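Long-range contacts in cytosolic phospholipase A2 delta (Homo sapiens, PDB 5IXC), which hydrolyses glycerophospholipids at the sn-2 position in a calcium-dependent manner, preferring linoleic acid there, and releases the free fatty acid: residues A210-Y215 with G277-L282; L168-D173 with L271-E276; L495-F500 with N608-L613. All coordinates share one frame; numbering follows the deposited sequence.

Contact 1: residues A210-Y215 with G277-L282; sequences AFRFHY and GCPEEL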
loop_
_atom_site.group_PDB
_atom_site.type_symbol
_atom_site.label_atom_id
_atom_site.label_comp_id
_atom_site.label_asym_id
_atom_site.label_seq_id
_atom_site.Cartn_x
_atom_site.Cartn_y
_atom_site.Cartn_z
ATOM N N ALA A 210 -29.639 -15.257 -13.970
ATOM C CA ALA A 210 -29.778 -14.599 -12.672
ATOM C C ALA A 210 -28.673 -13.558 -12.452
ATOM O O ALA A 210 -27.670 -13.542 -13.164
ATOM C CB ALA A 210 -29.793 -15.621 -11.549
ATOM N N PHE A 211 -28.892 -12.670 -11.485
ATOM C CA PHE A 211 -27.943 -11.591 -11.181
ATOM C C PHE A 211 -27.965 -11.233 -9.711
ATOM O O PHE A 211 -29.007 -11.303 -9.057
ATOM C CB PHE A 211 -28.241 -10.310 -11.970
ATOM C CG PHE A 211 -28.554 -10.539 -13.415
ATOM C CD1 PHE A 211 -27.544 -10.610 -14.356
ATOM C CD2 PHE A 211 -29.871 -10.679 -13.828
ATOM C CE1 PHE A 211 -27.839 -10.819 -15.690
ATOM C CE2 PHE A 211 -30.174 -10.892 -15.156
ATOM C CZ PHE A 211 -29.157 -10.960 -16.090
ATOM N N ARG A 212 -26.809 -10.791 -9.234
ATOM C CA ARG A 212 -26.624 -10.376 -7.860
ATOM C C ARG A 212 -26.087 -8.937 -7.834
ATOM O O ARG A 212 -25.163 -8.589 -8.571
ATOM C CB ARG A 212 -25.669 -11.351 -7.172
ATOM C CG ARG A 212 -25.298 -11.028 -5.737
ATOM C CD ARG A 212 -26.417 -11.289 -4.733
ATOM N NE ARG A 212 -26.888 -12.674 -4.675
ATOM C CZ ARG A 212 -26.193 -13.704 -4.194
ATOM N NH1 ARG A 212 -24.953 -13.550 -3.746
ATOM N NH2 ARG A 212 -26.742 -14.909 -4.176
ATOM N N PHE A 213 -26.710 -8.097 -7.010
ATOM C CA PHE A 213 -26.220 -6.743 -6.735
ATOM C C PHE A 213 -25.899 -6.590 -5.257
ATOM O O PHE A 213 -26.724 -6.910 -4.407
ATOM C CB PHE A 213 -27.260 -5.690 -7.085
ATOM C CG PHE A 213 -27.404 -5.427 -8.549
ATOM C CD1 PHE A 213 -26.701 -4.388 -9.158
ATOM C CD2 PHE A 213 -28.279 -6.182 -9.313
ATOM C CE1 PHE A 213 -26.859 -4.125 -10.510
ATOM C CE2 PHE A 213 -28.443 -5.927 -10.668
ATOM C CZ PHE A 213 -27.732 -4.899 -11.266
ATOM N N HIS A 214 -24.715 -6.072 -4.968
ATOM C CA HIS A 214 -24.311 -5.740 -3.596
ATOM C C HIS A 214 -24.340 -4.226 -3.396
ATOM O O HIS A 214 -23.826 -3.470 -4.222
ATOM C CB HIS A 214 -22.891 -6.238 -3.299
ATOM C CG HIS A 214 -22.692 -7.699 -3.559
ATOM N ND1 HIS A 214 -22.589 -8.217 -4.831
ATOM C CD2 HIS A 214 -22.567 -8.749 -2.713
ATOM C CE1 HIS A 214 -22.419 -9.523 -4.755
ATOM N NE2 HIS A 214 -22.396 -9.870 -3.481
ATOM N N TYR A 215 -24.920 -3.799 -2.281
ATOM C CA TYR A 215 -25.037 -2.380 -1.975
ATOM C C TYR A 215 -25.307 -2.186 -0.511
ATOM O O TYR A 215 -25.874 -3.042 0.124
ATOM C CB TYR A 215 -26.166 -1.752 -2.793
ATOM C CG TYR A 215 -27.501 -2.396 -2.545
ATOM C CD1 TYR A 215 -28.420 -1.831 -1.670
ATOM C CD2 TYR A 215 -27.840 -3.580 -3.170
ATOM C CE1 TYR A 215 -29.651 -2.425 -1.438
ATOM C CE2 TYR A 215 -29.063 -4.182 -2.942
ATOM C CZ TYR A 215 -29.968 -3.607 -2.077
ATOM O OH TYR A 215 -31.188 -4.216 -1.866
ATOM N N GLY A 277 -29.516 -9.810 3.278
ATOM C CA GLY A 277 -28.145 -9.515 3.693
ATOM C C GLY A 277 -27.216 -10.416 2.906
ATOM O O GLY A 277 -27.590 -11.535 2.556
ATOM N N CYS A 278 -26.018 -9.929 2.594
ATOM C CA CYS A 278 -25.153 -10.660 1.671
ATOM C C CYS A 278 -24.709 -11.973 2.279
ATOM O O CYS A 278 -24.409 -12.011 3.480
ATOM C CB CYS A 278 -23.979 -9.788 1.265
ATOM S SG CYS A 278 -24.657 -8.485 0.146
ATOM N N PRO A 279 -24.709 -13.066 1.475
ATOM C CA PRO A 279 -24.284 -14.304 2.122
ATOM C C PRO A 279 -22.816 -14.323 2.537
ATOM O O PRO A 279 -22.484 -14.833 3.605
ATOM C CB PRO A 279 -24.506 -15.352 1.035
ATOM C CG PRO A 279 -24.335 -14.607 -0.239
ATOM C CD PRO A 279 -25.044 -13.307 0.051
ATOM N N GLU A 280 -21.958 -13.753 1.695
ATOM C CA GLU A 280 -20.512 -13.913 1.832
ATOM C C GLU A 280 -19.966 -13.441 3.151
ATOM O O GLU A 280 -20.478 -12.529 3.778
ATOM C CB GLU A 280 -19.761 -13.182 0.729
ATOM C CG GLU A 280 -20.147 -13.617 -0.671
ATOM C CD GLU A 280 -21.021 -12.602 -1.383
ATOM O OE1 GLU A 280 -22.207 -12.468 -1.019
ATOM O OE2 GLU A 280 -20.527 -11.930 -2.316
ATOM N N GLU A 281 -18.900 -14.102 3.546
ATOM C CA GLU A 281 -18.089 -13.693 4.672
ATOM C C GLU A 281 -17.018 -12.711 4.223
ATOM O O GLU A 281 -16.696 -12.593 3.035
ATOM C CB GLU A 281 -17.415 -14.923 5.280
ATOM C CG GLU A 281 -18.394 -16.005 5.729
ATOM C CD GLU A 281 -18.972 -15.745 7.110
ATOM O OE1 GLU A 281 -19.912 -16.470 7.497
ATOM O OE2 GLU A 281 -18.493 -14.819 7.804
ATOM N N LEU A 282 -16.454 -12.016 5.193
ATOM C CA LEU A 282 -15.363 -11.098 4.915
ATOM C C LEU A 282 -14.091 -11.839 4.615
ATOM O O LEU A 282 -13.641 -12.640 5.420
ATOM C CB LEU A 282 -15.117 -10.155 6.086
ATOM C CG LEU A 282 -15.742 -8.788 5.855
ATOM C CD1 LEU A 282 -17.252 -8.925 5.680
ATOM C CD2 LEU A 282 -15.418 -7.860 7.010
#

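Contact 2: residues L168-D173 with L271-E276; sequences LDVHLD and LQLKAE. With BA (barium ion), chain D.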
loop_
_atom_site.group_PDB
_atom_site.type_symbol
_atom_site.label_atom_id
_atom_site.label_comp_id
_atom_site.label_asym_id
_atom_site.label_seq_id
_atom_site.Cartn_x
_atom_site.Cartn_y
_atom_site.Cartn_z
ATOM N N LEU A 168 -29.203 -7.795 -3.738
ATOM C CA LEU A 168 -30.428 -7.864 -4.498
ATOM C C LEU A 168 -30.287 -9.007 -5.447
ATOM O O LEU A 168 -29.296 -9.113 -6.147
ATOM C CB LEU A 168 -30.672 -6.573 -5.267
ATOM C CG LEU A 168 -32.070 -6.279 -5.843
ATOM C CD1 LEU A 168 -32.154 -6.595 -7.317
ATOM C CD2 LEU A 168 -33.174 -7.026 -5.123
ATOM N N ASP A 169 -31.286 -9.866 -5.467
ATOM C CA ASP A 169 -31.241 -11.039 -6.298
ATOM C C ASP A 169 -32.338 -11.033 -7.340
ATOM O O ASP A 169 -33.497 -10.831 -7.010
ATOM C CB ASP A 169 -31.375 -12.256 -5.414
ATOM C CG ASP A 169 -30.434 -13.320 -5.804
ATOM O OD1 ASP A 169 -29.545 -13.634 -4.984
ATOM O OD2 ASP A 169 -30.558 -13.823 -6.946
ATOM N N VAL A 170 -31.950 -11.287 -8.588
ATOM C CA VAL A 170 -32.843 -11.143 -9.733
ATOM C C VAL A 170 -32.826 -12.365 -10.650
ATOM O O VAL A 170 -31.801 -12.649 -11.261
ATOM C CB VAL A 170 -32.463 -9.900 -10.567
ATOM C CG1 VAL A 170 -33.457 -9.657 -11.710
ATOM C CG2 VAL A 170 -32.401 -8.673 -9.676
ATOM N N HIS A 171 -33.979 -13.032 -10.777
ATOM C CA HIS A 171 -34.174 -14.160 -11.707
ATOM C C HIS A 171 -34.812 -13.753 -13.027
ATOM O O HIS A 171 -35.553 -12.778 -13.079
ATOM C CB HIS A 171 -35.116 -15.180 -11.101
ATOM C CG HIS A 171 -34.475 -16.104 -10.123
ATOM N ND1 HIS A 171 -33.871 -17.280 -10.509
ATOM C CD2 HIS A 171 -34.389 -16.057 -8.774
ATOM C CE1 HIS A 171 -33.423 -17.910 -9.439
ATOM N NE2 HIS A 171 -33.720 -17.188 -8.374
ATOM N N LEU A 172 -34.600 -14.571 -14.058
ATOM C CA LEU A 172 -34.973 -14.220 -15.444
ATOM C C LEU A 172 -36.385 -14.604 -15.937
ATOM O O LEU A 172 -36.946 -13.880 -16.761
ATOM C CB LEU A 172 -33.939 -14.763 -16.435
ATOM C CG LEU A 172 -33.857 -14.163 -17.858
ATOM C CD1 LEU A 172 -34.773 -14.879 -18.856
ATOM C CD2 LEU A 172 -34.116 -12.659 -17.877
ATOM N N ASP A 173 -36.958 -15.719 -15.495
ATOM C CA ASP A 173 -38.360 -16.022 -15.887
ATOM C C ASP A 173 -39.116 -16.933 -14.916
ATOM O O ASP A 173 -40.126 -16.524 -14.326
ATOM C CB ASP A 173 -38.454 -16.541 -17.348
ATOM C CG ASP A 173 -37.748 -17.879 -17.572
ATOM O OD1 ASP A 173 -38.052 -18.863 -16.856
ATOM O OD2 ASP A 173 -36.919 -17.955 -18.513
ATOM N N LEU A 271 -39.425 -11.002 -14.034
ATOM C CA LEU A 271 -38.301 -11.040 -13.094
ATOM C C LEU A 271 -38.777 -11.291 -11.676
ATOM O O LEU A 271 -39.817 -10.784 -11.272
ATOM C CB LEU A 271 -37.532 -9.724 -13.116
ATOM C CG LEU A 271 -36.931 -9.271 -14.447
ATOM C CD1 LEU A 271 -36.310 -7.891 -14.286
ATOM C CD2 LEU A 271 -35.893 -10.241 -14.971
ATOM N N GLN A 272 -38.013 -12.075 -10.923
ATOM C CA GLN A 272 -38.228 -12.199 -9.481
ATOM C C GLN A 272 -37.105 -11.492 -8.756
ATOM O O GLN A 272 -35.937 -11.685 -9.074
ATOM C CB GLN A 272 -38.273 -13.645 -9.022
ATOM C CG GLN A 272 -39.601 -14.330 -9.243
ATOM C CD GLN A 272 -39.849 -14.664 -10.703
ATOM O OE1 GLN A 272 -38.969 -15.195 -11.398
ATOM N NE2 GLN A 272 -41.053 -14.357 -11.186
ATOM N N LEU A 273 -37.470 -10.663 -7.787
ATOM C CA LEU A 273 -36.506 -9.870 -7.072
ATOM C C LEU A 273 -36.675 -10.125 -5.610
ATOM O O LEU A 273 -37.800 -10.176 -5.119
ATOM C CB LEU A 273 -36.743 -8.384 -7.330
ATOM C CG LEU A 273 -36.299 -7.775 -8.656
ATOM C CD1 LEU A 273 -36.878 -8.496 -9.850
ATOM C CD2 LEU A 273 -36.772 -6.338 -8.657
ATOM N N LYS A 274 -35.562 -10.266 -4.908
ATOM C CA LYS A 274 -35.604 -10.264 -3.464
ATOM C C LYS A 274 -34.328 -9.703 -2.905
ATOM O O LYS A 274 -33.265 -9.885 -3.481
ATOM C CB LYS A 274 -35.794 -11.672 -2.930
ATOM C CG LYS A 274 -36.551 -11.697 -1.610
ATOM C CD LYS A 274 -36.285 -12.948 -0.807
ATOM C CE LYS A 274 -36.347 -12.655 0.688
ATOM N NZ LYS A 274 -37.727 -12.325 1.148
ATOM N N ALA A 275 -34.440 -9.048 -1.759
ATOM C CA ALA A 275 -33.290 -8.467 -1.116
ATOM C C ALA A 275 -33.018 -9.168 0.199
ATOM O O ALA A 275 -33.935 -9.480 0.952
ATOM C CB ALA A 275 -33.506 -6.982 -0.903
ATOM N N GLU A 276 -31.744 -9.416 0.463
ATOM C CA GLU A 276 -31.322 -10.078 1.681
ATOM C C GLU A 276 -29.930 -9.593 2.037
ATOM O O GLU A 276 -29.253 -8.996 1.209
ATOM C CB GLU A 276 -31.343 -11.598 1.499
ATOM C CG GLU A 276 -31.442 -12.372 2.821
ATOM C CD GLU A 276 -30.444 -13.521 2.916
ATOM O OE1 GLU A 276 -29.991 -13.881 4.042
ATOM O OE2 GLU A 276 -30.106 -14.075 1.845
HETATM BA BA BA D . -30.782 -16.851 -6.595
#

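Contact 3: residues L495-F500 with N608-L613; sequences LKYGAF and NFLQGL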
loop_
_atom_site.group_PDB
_atom_site.type_symbol
_atom_site.label_atom_id
_atom_site.label_comp_id
_atom_site.label_asym_id
_atom_site.label_seq_id
_atom_site.Cartn_x
_atom_site.Cartn_y
_atom_site.Cartn_z
ATOM N N LEU A 495 -0.907 -1.065 7.571
ATOM C CA LEU A 495 -0.573 -1.038 8.999
ATOM C C LEU A 495 -1.508 -0.100 9.762
ATOM O O LEU A 495 -2.057 -0.463 10.787
ATOM C CB LEU A 495 0.894 -0.640 9.215
ATOM C CG LEU A 495 1.944 -1.583 8.631
ATOM C CD1 LEU A 495 3.335 -1.032 8.881
ATOM C CD2 LEU A 495 1.823 -2.975 9.220
ATOM N N LYS A 496 -1.704 1.094 9.228
ATOM C CA LYS A 496 -2.532 2.115 9.873
ATOM C C LYS A 496 -3.946 1.620 10.145
ATOM O O LYS A 496 -4.501 1.798 11.239
ATOM C CB LYS A 496 -2.593 3.334 8.962
ATOM C CG LYS A 496 -3.243 4.580 9.538
ATOM C CD LYS A 496 -3.354 5.664 8.470
ATOM C CE LYS A 496 -1.993 6.110 7.941
ATOM N NZ LYS A 496 -2.131 7.074 6.817
ATOM N N TYR A 497 -4.523 0.997 9.132
ATOM C CA TYR A 497 -5.921 0.595 9.173
ATOM C C TYR A 497 -6.161 -0.775 9.795
ATOM O O TYR A 497 -7.298 -1.108 10.104
ATOM C CB TYR A 497 -6.527 0.615 7.768
ATOM C CG TYR A 497 -6.432 1.951 7.067
ATOM C CD1 TYR A 497 -6.745 3.129 7.726
ATOM C CD2 TYR A 497 -6.040 2.029 5.734
ATOM C CE1 TYR A 497 -6.653 4.346 7.087
ATOM C CE2 TYR A 497 -5.954 3.243 5.089
ATOM C CZ TYR A 497 -6.258 4.396 5.774
ATOM O OH TYR A 497 -6.163 5.610 5.149
ATOM N N GLY A 498 -5.112 -1.566 9.981
ATOM C CA GLY A 498 -5.289 -2.953 10.433
ATOM C C GLY A 498 -6.206 -3.753 9.513
ATOM O O GLY A 498 -7.121 -4.430 9.968
ATOM N N ALA A 499 -5.977 -3.640 8.214
ATOM C CA ALA A 499 -6.726 -4.418 7.227
ATOM C C ALA A 499 -5.772 -5.259 6.380
ATOM O O ALA A 499 -4.910 -4.718 5.689
ATOM C CB ALA A 499 -7.554 -3.504 6.332
ATOM N N PHE A 500 -5.952 -6.578 6.434
ATOM C CA PHE A 500 -5.038 -7.519 5.778
ATOM C C PHE A 500 -5.717 -8.617 4.970
ATOM O O PHE A 500 -6.804 -9.084 5.311
ATOM C CB PHE A 500 -4.150 -8.173 6.820
ATOM C CG PHE A 500 -3.221 -7.220 7.492
ATOM C CD1 PHE A 500 -1.946 -7.006 6.984
ATOM C CD2 PHE A 500 -3.620 -6.525 8.628
ATOM C CE1 PHE A 500 -1.082 -6.116 7.595
ATOM C CE2 PHE A 500 -2.758 -5.637 9.248
ATOM C CZ PHE A 500 -1.488 -5.433 8.732
ATOM N N ASN A 608 -8.139 -0.995 -4.883
ATOM C CA ASN A 608 -7.467 -1.893 -3.934
ATOM C C ASN A 608 -8.461 -2.617 -3.015
ATOM O O ASN A 608 -9.664 -2.378 -3.075
ATOM C CB ASN A 608 -6.417 -1.122 -3.109
ATOM C CG ASN A 608 -7.029 -0.040 -2.232
ATOM O OD1 ASN A 608 -8.233 -0.034 -1.964
ATOM N ND2 ASN A 608 -6.200 0.899 -1.796
ATOM N N PHE A 609 -7.948 -3.485 -2.144
ATOM C CA PHE A 609 -8.812 -4.367 -1.357
ATOM C C PHE A 609 -9.596 -3.685 -0.229
ATOM O O PHE A 609 -10.370 -4.338 0.470
ATOM C CB PHE A 609 -8.045 -5.585 -0.837
ATOM C CG PHE A 609 -7.069 -5.295 0.268
ATOM C CD1 PHE A 609 -7.486 -5.259 1.582
ATOM C CD2 PHE A 609 -5.719 -5.127 -0.010
ATOM C CE1 PHE A 609 -6.589 -5.013 2.599
ATOM C CE2 PHE A 609 -4.816 -4.882 1.002
ATOM C CZ PHE A 609 -5.253 -4.825 2.309
ATOM N N LEU A 610 -9.423 -2.376 -0.078
ATOM C CA LEU A 610 -10.218 -1.590 0.877
ATOM C C LEU A 610 -11.484 -1.008 0.231
ATOM O O LEU A 610 -12.307 -0.401 0.898
ATOM C CB LEU A 610 -9.386 -0.451 1.453
ATOM C CG LEU A 610 -8.126 -0.794 2.238
ATOM C CD1 LEU A 610 -7.483 0.510 2.677
ATOM C CD2 LEU A 610 -8.376 -1.676 3.454
ATOM N N GLN A 611 -11.636 -1.200 -1.069
ATOM C CA GLN A 611 -12.731 -0.584 -1.790
ATOM C C GLN A 611 -14.039 -0.764 -1.037
ATOM O O GLN A 611 -14.451 -1.891 -0.759
ATOM C CB GLN A 611 -12.860 -1.180 -3.188
ATOM C CG GLN A 611 -13.675 -0.329 -4.140
ATOM C CD GLN A 611 -13.999 -1.043 -5.435
ATOM O OE1 GLN A 611 -13.334 -2.013 -5.821
ATOM N NE2 GLN A 611 -15.020 -0.561 -6.123
ATOM N N GLY A 612 -14.681 0.355 -0.712
ATOM C CA GLY A 612 -16.020 0.351 -0.099
ATOM C C GLY A 612 -15.986 0.651 1.385
ATOM O O GLY A 612 -16.886 1.287 1.924
ATOM N N LEU A 613 -14.923 0.202 2.034
ATOM C CA LEU A 613 -14.753 0.382 3.469
ATOM C C LEU A 613 -14.663 1.850 3.816
ATOM O O LEU A 613 -14.385 2.685 2.961
ATOM C CB LEU A 613 -13.521 -0.361 3.972
ATOM C CG LEU A 613 -13.547 -1.868 3.685
ATOM C CD1 LEU A 613 -12.246 -2.501 4.142
ATOM C CD2 LEU A 613 -14.723 -2.568 4.354
#

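Contact 1: residues A210-Y215 with G277-L282
Glu280 OE1 lies in plane at the edge of the His214 ring, while OE2 comes in obliquely, the carboxylate plane being turned 67° from the imidazole. Glu280 OE2 accepts a weak hydrogen bond from His214 NE2, 3.0 Å long and bent to 134° at the hydrogen. On the CD2 side of the ring, Cys278 SG approaches obliquely, 3.6 Å from His214 CD2. The other nitrogen, ND1, is bonded to Glu198, and an imidazole set between two carboxylates would probably tend to stay protonated. Replacing His214 by a leucine removes both ring nitrogens and would probably leave Glu280 and Glu198 without their shared mate. The Arg212 and Pro279 side chains slide past each other in opposite directions, Arg212 NH1 3.7 Å from Pro279 CG. Arg212 reaches there through bends at chi2 and chi3, and its NH1 stays 4.0 Å from Glu280 OE1, nearby but short of a salt bridge; its firmer partner is Asp169. Cys278 suits its place because SG is tied to Cys167 in a disulfide. The linkage fastens strand 160-171, the neighbour of strand 210-216, to the loop that leaves strand 269-277 for strand 285-286, and Met516 of strand 514-517 also packs on His214.

Contact 2: residues L168-D173 with L271-E276
Asp169 and Lys274 face each other as a hydrogen-bonded pair of two antiparallel strands, Asp169 N to Lys274 O 2.8 Å and Lys274 N to Asp169 O 3.0 Å. One step along, His171 N gives a 2.9 Å bond to Gln272 O, and the return bond from Gln272 N is weak. From its CB outward, the Asp169 side chain leaves the neighbouring strand behind. CB lies beside Lys274 O, CG then turns away from that strand, and the two oxygens divide their work: OD2 binds the barium ion at 3.1 Å, while OD1 makes a salt bridge with Arg212. A short carboxylate suits this place, since it can serve a cation on each oxygen. His171 NE2 stands 3.5 Å from the same barium, and Gln272, its chain bent at chi2, packs CB against His171 CB.

The other face of the pair is apolar. Val170 sets CG1 anti to its nitrogen (chi1 -175°), where it touches both Leu273 CD1 and Leu271 CD2, each 4.1 Å from CG1, while CG2 rests on Leu273 CG. Val170 and Leu273 run side by side in the same direction, whereas Leu271 comes in at a slant. Leu168 CD2 reaches the partner backbone at Lys274 O and touches Ala275 CB, 4.2 Å away; the small alanine lets this branch lie close.

Strand 160-171 is flanked on its other edge by strand 210-216, and strand 269-277 by strand 257-261, so the pair lies in the interior of the sheet. Leu223 of strand 221-226, from a second sheet, packs on Leu168 and Leu273. This is consistent with the beta sandwich of a C2-type domain, with the leucines and valine turned inward and Asp169, His171, Gln272 and Lys274 outward.

Contact 3: residues L495-F500 with N608-L613
Leu610, which belongs to a loop of two overlapping turns (type I over 608-611, type II over 610-613), lies opposite Ala499 at the start of a short strand, their CA atoms 7.8 Å apart. Leu610 touches with both branches of its fork: CD2 sits on Ala499 CB at 3.5 Å, and CD1 reaches Tyr497 CD2 at 3.7 Å, the Tyr497 and Leu610 side chains crossing at about a right angle. The small Ala499 lets the Leu610 branch and the Phe609 ring both reach the strand. Phe609 turns its ring edge there, with Ala499 O near the ring plane, 3.4 Å from Phe609 CZ. Its CG stands between the backbone N and the carbonyl carbon (chi1 72°), which carries the ring toward Ala499. An Asx turn braces the loop, Leu610 N to Asn608 OD1 3.2 Å, and Gly612, with positive phi, suits the type II turn. Ile160 of strand 160-171 touches Tyr497, Ala499 and Leu610, so the contact lies where the catalytic sheet meets a strand of the C2-type sheet. Gly498, supplying positive phi, and Ala499 both face Phe494 in a G1 beta bulge of the hairpin 492-494/499-501, toward one edge of the catalytic alpha/beta domain's mixed sheet.

In the fold
Contacts 1 and 2 form one continuous structure, their centres 12 Å apart and their segments interleaved along the chain. Strands 210-216 and 160-171 are neighbours in the same sheet, joined by Phe213 O and Leu168 N at 2.7 Å, a probable hydrogen bond, and by the Arg212-Asp169 salt bridge. The barium ion bound in contact 2 also lies about 5 Å from the nearest side-chain atom of Arg212 in contact 1. Contact 3 touches neither: its nearest atoms are about 6 Å from contact 1 and about 16 Å from contact 2. Together the three run from the C2-type sandwich, through the loop 277-282, to the edge of the catalytic sheet. All lie away from the nucleophile Ser365 and from the inhibitor pocket.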